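Local coordinates for PUA domain-containing protein (Thermoplasma acidophilum DSM 1728, PDB 1Q7H) that is of unknown function but, with its PUA domain, probably binds RNA and may take part in translation initiation, at residues A12-W16 with G28-E32; A39-Y43 with I149-P153; G46-V50 with Y61-Y65; R70-T74 with D99-K103. One frame throughout, in Å; residues are numbered along the deposited sequence.

From the N terminus, contact 1 comes first. It closes the loop between helix 9-20 and the segment leading into strand 32-35. Contact 2 opens next, on strand 40-44, and closes only at the C terminus, so contacts 3 and 4 both nest inside its long loop. Contact 3 closes the short loop from strand 47-52 to helix 60-65. Contact 4 follows in series and ties the start of strand 72-75 to the loop 99-103. Contacts 1, 2 and 3 touch one another around the antiparallel sheet of the N-terminal part. Contact 4 lies in the PUA domain, about 21 Å from contact 3, centre to centre.

Contact 1: residues A12-W16 with G28-E32; sequences AKRIW and GESLE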
loop_
_atom_site.group_PDB
_atom_site.type_symbol
_atom_site.label_atom_id
_atom_site.label_comp_id
_atom_site.label_asym_id
_atom_site.label_seq_id
_atom_site.Cartn_x
_atom_site.Cartn_y
_atom_site.Cartn_z
ATOM N N ALA A 12 4.882 1.765 19.088
ATOM C CA ALA A 12 5.521 1.833 17.781
ATOM C C ALA A 12 5.910 0.442 17.305
ATOM O O ALA A 12 5.664 0.073 16.159
ATOM C CB ALA A 12 6.758 2.720 17.844
ATOM N N LYS A 13 6.506 -0.336 18.200
ATOM C CA LYS A 13 6.943 -1.680 17.861
ATOM C C LYS A 13 5.843 -2.493 17.193
ATOM O O LYS A 13 6.108 -3.246 16.258
ATOM C CB LYS A 13 7.442 -2.403 19.112
ATOM C CG LYS A 13 8.096 -3.744 18.838
ATOM C CD LYS A 13 8.542 -4.392 20.138
ATOM C CE LYS A 13 9.157 -5.765 19.909
ATOM N NZ LYS A 13 10.399 -5.693 19.085
ATOM N N ARG A 14 4.610 -2.344 17.662
ATOM C CA ARG A 14 3.506 -3.090 17.075
ATOM C C ARG A 14 3.339 -2.730 15.601
ATOM O O ARG A 14 3.095 -3.595 14.758
ATOM C CB ARG A 14 2.199 -2.797 17.814
ATOM C CG ARG A 14 1.000 -3.527 17.223
ATOM C CD ARG A 14 -0.267 -3.262 18.005
ATOM N NE ARG A 14 -0.765 -1.904 17.820
ATOM C CZ ARG A 14 -1.615 -1.546 16.866
ATOM N NH1 ARG A 14 -2.067 -2.452 16.005
ATOM N NH2 ARG A 14 -2.020 -0.286 16.782
ATOM N N ILE A 15 3.460 -1.446 15.295
ATOM C CA ILE A 15 3.319 -0.990 13.925
ATOM C C ILE A 15 4.511 -1.447 13.086
ATOM O O ILE A 15 4.340 -1.822 11.930
ATOM C CB ILE A 15 3.192 0.544 13.866
ATOM C CG1 ILE A 15 2.051 1.000 14.779
ATOM C CG2 ILE A 15 2.921 0.990 12.451
ATOM C CD1 ILE A 15 0.715 0.389 14.438
ATOM N N TRP A 16 5.710 -1.435 13.666
ATOM C CA TRP A 16 6.892 -1.876 12.925
ATOM C C TRP A 16 6.726 -3.334 12.523
ATOM O O TRP A 16 7.030 -3.721 11.388
ATOM C CB TRP A 16 8.170 -1.769 13.765
ATOM C CG TRP A 16 8.455 -0.412 14.335
ATOM C CD1 TRP A 16 7.997 0.791 13.878
ATOM C CD2 TRP A 16 9.290 -0.124 15.462
ATOM N NE1 TRP A 16 8.495 1.813 14.656
ATOM C CE2 TRP A 16 9.290 1.278 15.635
ATOM C CE3 TRP A 16 10.034 -0.917 16.347
ATOM C CZ2 TRP A 16 10.005 1.903 16.655
ATOM C CZ3 TRP A 16 10.746 -0.295 17.363
ATOM C CH2 TRP A 16 10.726 1.102 17.508
ATOM N N GLY A 28 12.535 0.867 14.702
ATOM C CA GLY A 28 13.281 1.954 15.312
ATOM C C GLY A 28 12.778 3.356 15.011
ATOM O O GLY A 28 13.200 4.313 15.657
ATOM N N GLU A 29 11.887 3.499 14.036
ATOM C CA GLU A 29 11.355 4.819 13.695
ATOM C C GLU A 29 10.290 5.245 14.712
ATOM O O GLU A 29 9.379 4.477 15.025
ATOM C CB GLU A 29 10.736 4.782 12.299
ATOM C CG GLU A 29 11.661 4.224 11.223
ATOM C CD GLU A 29 12.342 5.305 10.395
ATOM O OE1 GLU A 29 12.185 6.505 10.715
ATOM O OE2 GLU A 29 13.039 4.944 9.417
ATOM N N SER A 30 10.403 6.458 15.241
ATOM C CA SER A 30 9.406 6.920 16.197
ATOM C C SER A 30 8.214 7.407 15.396
ATOM O O SER A 30 8.373 7.963 14.312
ATOM C CB SER A 30 9.966 8.036 17.091
ATOM O OG SER A 30 10.390 9.148 16.337
ATOM N N LEU A 31 7.019 7.202 15.936
ATOM C CA LEU A 31 5.794 7.565 15.237
ATOM C C LEU A 31 4.845 8.503 15.982
ATOM O O LEU A 31 4.759 8.471 17.208
ATOM C CB LEU A 31 5.028 6.278 14.901
ATOM C CG LEU A 31 5.807 5.138 14.229
ATOM C CD1 LEU A 31 4.993 3.856 14.267
ATOM C CD2 LEU A 31 6.134 5.520 12.786
ATOM N N GLU A 32 4.133 9.337 15.229
ATOM C CA GLU A 32 3.130 10.217 15.809
ATOM C C GLU A 32 1.818 9.668 15.287
ATOM O O GLU A 32 1.742 9.234 14.139
ATOM C CB GLU A 32 3.266 11.650 15.324
ATOM C CG GLU A 32 4.560 12.320 15.659
ATOM C CD GLU A 32 4.556 13.751 15.191
ATOM O OE1 GLU A 32 4.030 14.619 15.922
ATOM O OE2 GLU A 32 5.053 14.002 14.076
#
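The indole of W16 meets G28 and E29 in two different ways. Its edge offers NE1 to the carbonyl of E29, with NE1 to O at 2.8 Å. The oxygen lies close to the ring plane and receives the N-H in its own carbonyl plane, on a lone pair, but the bond is bent at 132°. One face of the indole carries G28. Its CA stands 3.8 Å from the centroid of the W16 six-membered ring in a CH-pi contact, and the backbone N lies over the same face. The opposite face rests on the helix's own backbone, at A12 O and K13 N. The indole thus joins helix 9-20 to the loop before strand 32-35 in the N-terminal pre-PUA region (DUF1947). Without the indole, as with an alanine here, the E29 carbonyl would probably lose this donor and G28 its ring face. L31 meets the helix with one methyl, CD1, which sits 3.8 Å from I15 CB. The two side chains cross obliquely. In I15, CG1 anti to the carbonyl carbon (chi1 -54°) sets CG2 anti to the backbone N, where it touches L31 CD1. E29 OE2 is hydrogen-bonded to Y65 OH of helix 60-65.

Contact 2: residues A39-Y43 with I149-P153; sequences ASAYY and IRAFP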
loop_
_atom_site.group_PDB
_atom_site.type_symbol
_atom_site.label_atom_id
_atom_site.label_comp_id
_atom_site.label_asym_id
_atom_site.label_seq_id
_atom_site.Cartn_x
_atom_site.Cartn_y
_atom_site.Cartn_z
ATOM N N ALA A 39 -10.578 6.486 10.952
ATOM C CA ALA A 39 -9.247 6.006 10.619
ATOM C C ALA A 39 -8.221 6.810 11.409
ATOM O O ALA A 39 -8.488 7.934 11.829
ATOM C CB ALA A 39 -8.988 6.162 9.120
ATOM N N SER A 40 -7.055 6.214 11.619
ATOM C CA SER A 40 -5.957 6.855 12.329
ATOM C C SER A 40 -4.752 6.781 11.404
ATOM O O SER A 40 -4.712 5.944 10.502
ATOM C CB SER A 40 -5.652 6.107 13.625
ATOM O OG SER A 40 -6.807 6.024 14.436
ATOM N N ALA A 41 -3.775 7.651 11.618
ATOM C CA ALA A 41 -2.589 7.639 10.786
ATOM C C ALA A 41 -1.349 7.762 11.639
ATOM O O ALA A 41 -1.348 8.462 12.650
ATOM C CB ALA A 41 -2.637 8.780 9.762
ATOM N N TYR A 42 -0.299 7.062 11.233
ATOM C CA TYR A 42 0.977 7.104 11.931
ATOM C C TYR A 42 1.950 7.847 11.016
ATOM O O TYR A 42 2.175 7.453 9.867
ATOM C CB TYR A 42 1.449 5.683 12.211
ATOM C CG TYR A 42 0.481 4.914 13.081
ATOM C CD1 TYR A 42 0.623 4.904 14.469
ATOM C CD2 TYR A 42 -0.605 4.232 12.519
ATOM C CE1 TYR A 42 -0.296 4.233 15.284
ATOM C CE2 TYR A 42 -1.523 3.562 13.320
ATOM C CZ TYR A 42 -1.364 3.569 14.703
ATOM O OH TYR A 42 -2.286 2.934 15.504
ATOM N N TYR A 43 2.501 8.939 11.532
ATOM C CA TYR A 43 3.422 9.794 10.800
ATOM C C TYR A 43 4.877 9.558 11.168
ATOM O O TYR A 43 5.194 9.207 12.310
ATOM C CB TYR A 43 3.131 11.267 11.099
ATOM C CG TYR A 43 1.805 11.811 10.612
ATOM C CD1 TYR A 43 1.758 12.772 9.599
ATOM C CD2 TYR A 43 0.600 11.399 11.184
ATOM C CE1 TYR A 43 0.550 13.304 9.167
ATOM C CE2 TYR A 43 -0.614 11.930 10.760
ATOM C CZ TYR A 43 -0.631 12.879 9.752
ATOM O OH TYR A 43 -1.830 13.401 9.323
ATOM N N ILE A 149 -5.255 10.490 2.460
ATOM C CA ILE A 149 -4.266 11.556 2.375
ATOM C C ILE A 149 -4.875 12.941 2.586
ATOM O O ILE A 149 -4.232 13.816 3.161
ATOM C CB ILE A 149 -3.504 11.488 1.015
ATOM C CG1 ILE A 149 -2.349 10.491 1.144
ATOM C CG2 ILE A 149 -2.971 12.870 0.603
ATOM C CD1 ILE A 149 -1.635 10.227 -0.143
ATOM N N ARG A 150 -6.109 13.145 2.131
ATOM C CA ARG A 150 -6.761 14.438 2.314
ATOM C C ARG A 150 -7.120 14.609 3.787
ATOM O O ARG A 150 -7.114 15.719 4.313
ATOM C CB ARG A 150 -8.031 14.555 1.458
ATOM C CG ARG A 150 -7.791 14.580 -0.054
ATOM C CD ARG A 150 -9.062 14.975 -0.817
ATOM N NE ARG A 150 -10.200 14.102 -0.512
ATOM C CZ ARG A 150 -10.493 12.977 -1.164
ATOM N NH1 ARG A 150 -9.736 12.568 -2.178
ATOM N NH2 ARG A 150 -11.540 12.250 -0.791
ATOM N N ALA A 151 -7.415 13.498 4.455
ATOM C CA ALA A 151 -7.769 13.535 5.869
ATOM C C ALA A 151 -6.553 13.661 6.788
ATOM O O ALA A 151 -6.664 14.171 7.901
ATOM C CB ALA A 151 -8.551 12.294 6.236
ATOM N N PHE A 152 -5.394 13.198 6.332
ATOM C CA PHE A 152 -4.193 13.260 7.152
ATOM C C PHE A 152 -3.074 14.011 6.473
ATOM O O PHE A 152 -2.070 13.422 6.075
ATOM C CB PHE A 152 -3.739 11.850 7.499
ATOM C CG PHE A 152 -4.721 11.103 8.334
ATOM C CD1 PHE A 152 -4.929 11.461 9.661
ATOM C CD2 PHE A 152 -5.481 10.082 7.784
ATOM C CE1 PHE A 152 -5.885 10.810 10.433
ATOM C CE2 PHE A 152 -6.439 9.423 8.537
ATOM C CZ PHE A 152 -6.643 9.792 9.873
ATOM N N PRO A 153 -3.231 15.332 6.335
ATOM C CA PRO A 153 -2.233 16.191 5.695
ATOM C C PRO A 153 -0.852 15.967 6.299
ATOM O O PRO A 153 0.088 15.710 5.516
ATOM C CB PRO A 153 -2.764 17.593 5.967
ATOM C CG PRO A 153 -4.249 17.384 5.994
ATOM C CD PRO A 153 -4.373 16.128 6.818
ATOM O OXT PRO A 153 -0.733 16.050 7.545
#
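F152 lays its ring over the methyl of A41. A41 CB stands 3.5 Å from the centroid of the F152 ring, only 16° off the normal, in a close CH-pi contact. The far end of the ring reaches the backbone just before the strand. F152 CZ lies 3.3 Å from A39 O, which sits at the ring edge and in its plane. A39 CB is a looser neighbour of CE2. The chain leaves helix 147-151 at F152. Its CG is anti to the carbonyl carbon (chi1 -64°), which turns the ring to the sheet. Y43 crosses F152 at about a right angle, and its OH comes within 3.1 Å of F152 CB. If F152 were cut back to an alanine, the A41 methyl would probably lose its aromatic cover, and a gap would open between the C-terminal segment and strand 40-44.

The other side of the contact is looser. P153 is exposed, and its ring stays 4.5 Å from the hydroxyl, measured from CD to Y43 OH. Y43 OH and P153 OXT come within 3.4 Å, at most a weak and doubtful hydrogen bond. The Y43 ring also takes part in a cation-pi contact with K4. The contact thus brings the end of the chain back onto the N-terminal sheet, where Y43 also packs on P48 of the next strand. Its chemistry is mainly apolar and centres on the F152 ring. The attachment therefore rests mainly on apolar burial, and the carboxylate on the exposed side adds a weak polar touch.

Contact 3: residues G46-V50 with Y61-Y65; sequences GKPMV and YLLNY
Y61 lays one face of its ring against K47, whose CD stands 4.0 Å from Y61 CD2. The two side chains cross at about a right angle. P48 packs on the same ring, with CG 3.8 Å from Y61 CE2, while its carbonyl oxygen lies at the ring edge. The selenium of M49, a selenomethionine, rests on the helix backbone, 3.7 Å from L62 CA. A bend at chi2 (-70°) folds it there, and the methyl CE ends beside the Y65 ring at 4.3 Å from CD2. L62 sits against the strand backbone, with CB 3.3 Å from M49 O. With CG anti to the backbone N (chi1 176°), its CD2 reaches M49 O and V50 CG2, the latter at 3.8 Å. L62 and V50 lie side by side, pointing the same way. M19 of helix 9-20 packs on L62 too. No hydrogen bond joins the two segments directly, but S59 OG is hydrogen-bonded to both P48 O and L62 N. Strand 47-50 and helix 61-65 run nearly perpendicular, at 82°. M49 and V50 of strand 47-52 both face Y42 of strand 40-44, a classic beta bulge where the helix packs on the antiparallel sheet.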
loop_
_atom_site.group_PDB
_atom_site.type_symbol
_atom_site.label_atom_id
_atom_site.label_comp_id
_atom_site.label_asym_id
_atom_site.label_seq_id
_atom_site.Cartn_x
_atom_site.Cartn_y
_atom_site.Cartn_z
ATOM N N GLY A 46 6.556 14.066 9.846
ATOM C CA GLY A 46 5.559 14.921 9.219
ATOM C C GLY A 46 4.741 14.351 8.066
ATOM O O GLY A 46 3.842 15.024 7.561
ATOM N N LYS A 47 5.038 13.129 7.634
ATOM C CA LYS A 47 4.271 12.523 6.548
ATOM C C LYS A 47 3.512 11.288 7.032
ATOM O O LYS A 47 4.017 10.526 7.850
ATOM C CB LYS A 47 5.190 12.127 5.389
ATOM C CG LYS A 47 5.568 13.264 4.451
ATOM C CD LYS A 47 5.911 12.733 3.056
ATOM C CE LYS A 47 7.275 12.045 2.986
ATOM N NZ LYS A 47 8.393 13.014 2.751
ATOM N N PRO A 48 2.275 11.087 6.551
ATOM C CA PRO A 48 1.532 9.904 6.994
ATOM C C PRO A 48 2.166 8.657 6.377
ATOM O O PRO A 48 2.336 8.580 5.162
ATOM C CB PRO A 48 0.111 10.177 6.487
ATOM C CG PRO A 48 0.335 11.008 5.259
ATOM C CD PRO A 48 1.436 11.959 5.708
HETATM N N MSE A 49 2.516 7.688 7.218
HETATM C CA MSE A 49 3.172 6.468 6.759
HETATM C C MSE A 49 2.335 5.190 6.834
HETATM O O MSE A 49 2.482 4.295 5.995
HETATM C CB MSE A 49 4.476 6.298 7.537
HETATM C CG MSE A 49 5.441 7.463 7.323
HETATM SE SE MSE A 49 6.190 7.470 5.519
HETATM C CE MSE A 49 7.476 8.903 5.671
ATOM N N VAL A 50 1.464 5.094 7.831
ATOM C CA VAL A 50 0.612 3.919 7.970
ATOM C C VAL A 50 -0.795 4.357 8.347
ATOM O O VAL A 50 -0.975 5.146 9.271
ATOM C CB VAL A 50 1.135 2.957 9.057
ATOM C CG1 VAL A 50 0.268 1.718 9.107
ATOM C CG2 VAL A 50 2.581 2.576 8.780
ATOM N N TYR A 61 3.645 6.962 0.477
ATOM C CA TYR A 61 4.904 7.601 0.872
ATOM C C TYR A 61 5.793 6.567 1.544
ATOM O O TYR A 61 6.995 6.523 1.297
ATOM C CB TYR A 61 4.676 8.763 1.845
ATOM C CG TYR A 61 3.695 9.790 1.348
ATOM C CD1 TYR A 61 3.640 10.135 -0.004
ATOM C CD2 TYR A 61 2.809 10.413 2.226
ATOM C CE1 TYR A 61 2.719 11.079 -0.471
ATOM C CE2 TYR A 61 1.890 11.353 1.776
ATOM C CZ TYR A 61 1.847 11.682 0.431
ATOM O OH TYR A 61 0.928 12.601 -0.003
ATOM N N LEU A 62 5.204 5.737 2.403
ATOM C CA LEU A 62 5.991 4.713 3.073
ATOM C C LEU A 62 6.487 3.698 2.042
ATOM O O LEU A 62 7.632 3.268 2.093
ATOM C CB LEU A 62 5.178 4.000 4.157
ATOM C CG LEU A 62 5.917 2.838 4.841
ATOM C CD1 LEU A 62 7.247 3.339 5.424
ATOM C CD2 LEU A 62 5.060 2.253 5.946
ATOM N N LEU A 63 5.630 3.321 1.100
ATOM C CA LEU A 63 6.034 2.359 0.085
ATOM C C LEU A 63 7.277 2.835 -0.676
ATOM O O LEU A 63 8.126 2.031 -1.074
ATOM C CB LEU A 63 4.893 2.112 -0.902
ATOM C CG LEU A 63 3.667 1.339 -0.404
ATOM C CD1 LEU A 63 2.710 1.147 -1.566
ATOM C CD2 LEU A 63 4.069 -0.011 0.154
ATOM N N ASN A 64 7.393 4.142 -0.860
ATOM C CA ASN A 64 8.522 4.684 -1.597
ATOM C C ASN A 64 9.712 5.008 -0.717
ATOM O O ASN A 64 10.822 5.157 -1.210
ATOM C CB ASN A 64 8.080 5.908 -2.399
ATOM C CG ASN A 64 7.209 5.528 -3.584
ATOM O OD1 ASN A 64 6.040 5.937 -3.696
ATOM N ND2 ASN A 64 7.773 4.729 -4.477
ATOM N N TYR A 65 9.481 5.095 0.591
ATOM C CA TYR A 65 10.545 5.372 1.545
ATOM C C TYR A 65 11.218 4.052 1.951
ATOM O O TYR A 65 12.435 3.974 2.085
ATOM C CB TYR A 65 9.959 6.079 2.772
ATOM C CG TYR A 65 10.879 6.138 3.971
ATOM C CD1 TYR A 65 12.190 6.601 3.847
ATOM C CD2 TYR A 65 10.430 5.762 5.238
ATOM C CE1 TYR A 65 13.032 6.691 4.952
ATOM C CE2 TYR A 65 11.264 5.856 6.355
ATOM C CZ TYR A 65 12.563 6.321 6.204
ATOM O OH TYR A 65 13.399 6.419 7.299
#

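Contact 4: residues R70-T74 with D99-K103; sequences RNIVT and DSIRK
The backbones of N71 and I101 come closest, with their CA atoms 6.0 Å apart, and no direct hydrogen bond joins the two segments. N71 has positive phi and psi (63° and 34°) just before strand 72-75 begins. The segment 99-103 is a loop without regular structure. I101 CD1 lies 3.8 Å from N71 CA and 3.7 Å from V73 CG2, and the V73 and I101 side chains cross at about a right angle. I101 has CG1 anti to the carbonyl carbon (chi1 -73°), which carries the ethyl end toward the strand.

The polar side is built through water. One water donates to N71 OD1 at 2.8 Å and to S100 OG at 2.9 Å, and accepts a weak bond from R70 NH2. A second water accepts from R70 NE, in the plane of the guanidinium, and donates to S100 OG. N71 OD1 also lies over the rim of one guanidinium face of R70. S100 OG has a direct partner in D98. R102 NH1 is hydrogen-bonded to I101 O at 2.8 Å and D99 O at 3.2 Å, which ties the loop to itself.

N71 ND2 is hydrogen-bonded to M106 O, and R70 NH1 to R21 O beyond helix 9-20. In the mixed sheet of the PUA domain, V73 lies between strands 94-97 and 106-111, and I101 packs on I107 and on A122 of strand 116-122.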
loop_
_atom_site.group_PDB
_atom_site.type_symbol
_atom_site.label_atom_id
_atom_site.label_comp_id
_atom_site.label_asym_id
_atom_site.label_seq_id
_atom_site.Cartn_x
_atom_site.Cartn_y
_atom_site.Cartn_z
ATOM N N ARG A 70 7.587 -8.118 -0.707
ATOM C CA ARG A 70 6.667 -9.117 -1.234
ATOM C C ARG A 70 5.363 -8.465 -1.644
ATOM O O ARG A 70 5.103 -7.312 -1.303
ATOM C CB ARG A 70 6.399 -10.222 -0.194
ATOM C CG ARG A 70 5.943 -9.718 1.179
ATOM C CD ARG A 70 5.943 -10.844 2.224
ATOM N NE ARG A 70 4.849 -11.795 2.028
ATOM C CZ ARG A 70 3.649 -11.712 2.607
ATOM N NH1 ARG A 70 3.363 -10.718 3.438
ATOM N NH2 ARG A 70 2.726 -12.630 2.348
ATOM N N ASN A 71 4.569 -9.213 -2.404
ATOM C CA ASN A 71 3.261 -8.786 -2.879
ATOM C C ASN A 71 3.303 -7.582 -3.787
ATOM O O ASN A 71 2.385 -6.774 -3.789
ATOM C CB ASN A 71 2.341 -8.517 -1.691
ATOM C CG ASN A 71 2.057 -9.775 -0.886
ATOM O OD1 ASN A 71 2.706 -10.801 -1.081
ATOM N ND2 ASN A 71 1.093 -9.699 0.022
ATOM N N ILE A 72 4.366 -7.477 -4.570
ATOM C CA ILE A 72 4.517 -6.365 -5.490
ATOM C C ILE A 72 3.904 -6.680 -6.853
ATOM O O ILE A 72 4.009 -7.796 -7.355
ATOM C CB ILE A 72 6.001 -6.016 -5.680
ATOM C CG1 ILE A 72 6.591 -5.502 -4.371
ATOM C CG2 ILE A 72 6.158 -4.959 -6.747
ATOM C CD1 ILE A 72 8.112 -5.454 -4.395
ATOM N N VAL A 73 3.261 -5.679 -7.440
ATOM C CA VAL A 73 2.631 -5.811 -8.745
ATOM C C VAL A 73 3.063 -4.626 -9.587
ATOM O O VAL A 73 2.901 -3.477 -9.181
ATOM C CB VAL A 73 1.094 -5.794 -8.628
ATOM C CG1 VAL A 73 0.465 -5.931 -9.994
ATOM C CG2 VAL A 73 0.637 -6.919 -7.711
ATOM N N THR A 74 3.631 -4.908 -10.752
ATOM C CA THR A 74 4.094 -3.859 -11.646
ATOM C C THR A 74 3.128 -3.681 -12.807
ATOM O O THR A 74 2.767 -4.649 -13.477
ATOM C CB THR A 74 5.484 -4.193 -12.183
ATOM O OG1 THR A 74 6.360 -4.390 -11.076
ATOM C CG2 THR A 74 6.024 -3.054 -13.069
ATOM N N ASP A 99 4.705 -14.110 -7.649
ATOM C CA ASP A 99 3.893 -15.283 -7.965
ATOM C C ASP A 99 3.267 -15.955 -6.760
ATOM O O ASP A 99 2.560 -16.943 -6.903
ATOM C CB ASP A 99 4.668 -16.316 -8.803
ATOM C CG ASP A 99 5.939 -16.800 -8.130
ATOM O OD1 ASP A 99 5.939 -16.992 -6.896
ATOM O OD2 ASP A 99 6.942 -17.010 -8.850
ATOM N N SER A 100 3.493 -15.411 -5.571
ATOM C CA SER A 100 2.905 -16.010 -4.391
ATOM C C SER A 100 1.612 -15.295 -4.000
ATOM O O SER A 100 0.957 -15.678 -3.045
ATOM C CB SER A 100 3.899 -15.999 -3.229
ATOM O OG SER A 100 4.073 -14.701 -2.710
ATOM N N ILE A 101 1.236 -14.269 -4.762
ATOM C CA ILE A 101 0.015 -13.521 -4.477
ATOM C C ILE A 101 -1.252 -14.353 -4.686
ATOM O O ILE A 101 -1.421 -15.034 -5.699
ATOM C CB ILE A 101 -0.069 -12.219 -5.339
ATOM C CG1 ILE A 101 0.927 -11.178 -4.821
ATOM C CG2 ILE A 101 -1.459 -11.626 -5.271
ATOM C CD1 ILE A 101 1.215 -10.050 -5.815
ATOM N N ARG A 102 -2.137 -14.292 -3.700
ATOM C CA ARG A 102 -3.391 -15.021 -3.736
ATOM C C ARG A 102 -4.536 -14.050 -3.484
ATOM O O ARG A 102 -4.355 -12.994 -2.865
ATOM C CB ARG A 102 -3.407 -16.109 -2.652
ATOM C CG ARG A 102 -2.356 -17.187 -2.830
ATOM C CD ARG A 102 -2.628 -18.019 -4.072
ATOM N NE ARG A 102 -1.570 -18.991 -4.323
ATOM C CZ ARG A 102 -0.477 -18.753 -5.046
ATOM N NH1 ARG A 102 -0.287 -17.567 -5.606
ATOM N NH2 ARG A 102 0.430 -19.710 -5.208
ATOM N N LYS A 103 -5.716 -14.418 -3.961
ATOM C CA LYS A 103 -6.901 -13.594 -3.775
ATOM C C LYS A 103 -7.012 -13.240 -2.299
ATOM O O LYS A 103 -6.913 -14.110 -1.437
ATOM C CB LYS A 103 -8.143 -14.364 -4.235
ATOM C CG LYS A 103 -9.413 -13.547 -4.186
ATOM C CD LYS A 103 -10.519 -14.167 -5.017
ATOM C CE LYS A 103 -11.722 -13.238 -5.099
ATOM N NZ LYS A 103 -12.725 -13.730 -6.080
HETATM O O HOH W 1 2.440 -13.562 -0.583
HETATM O O HOH W 2 5.148 -13.832 -0.010
#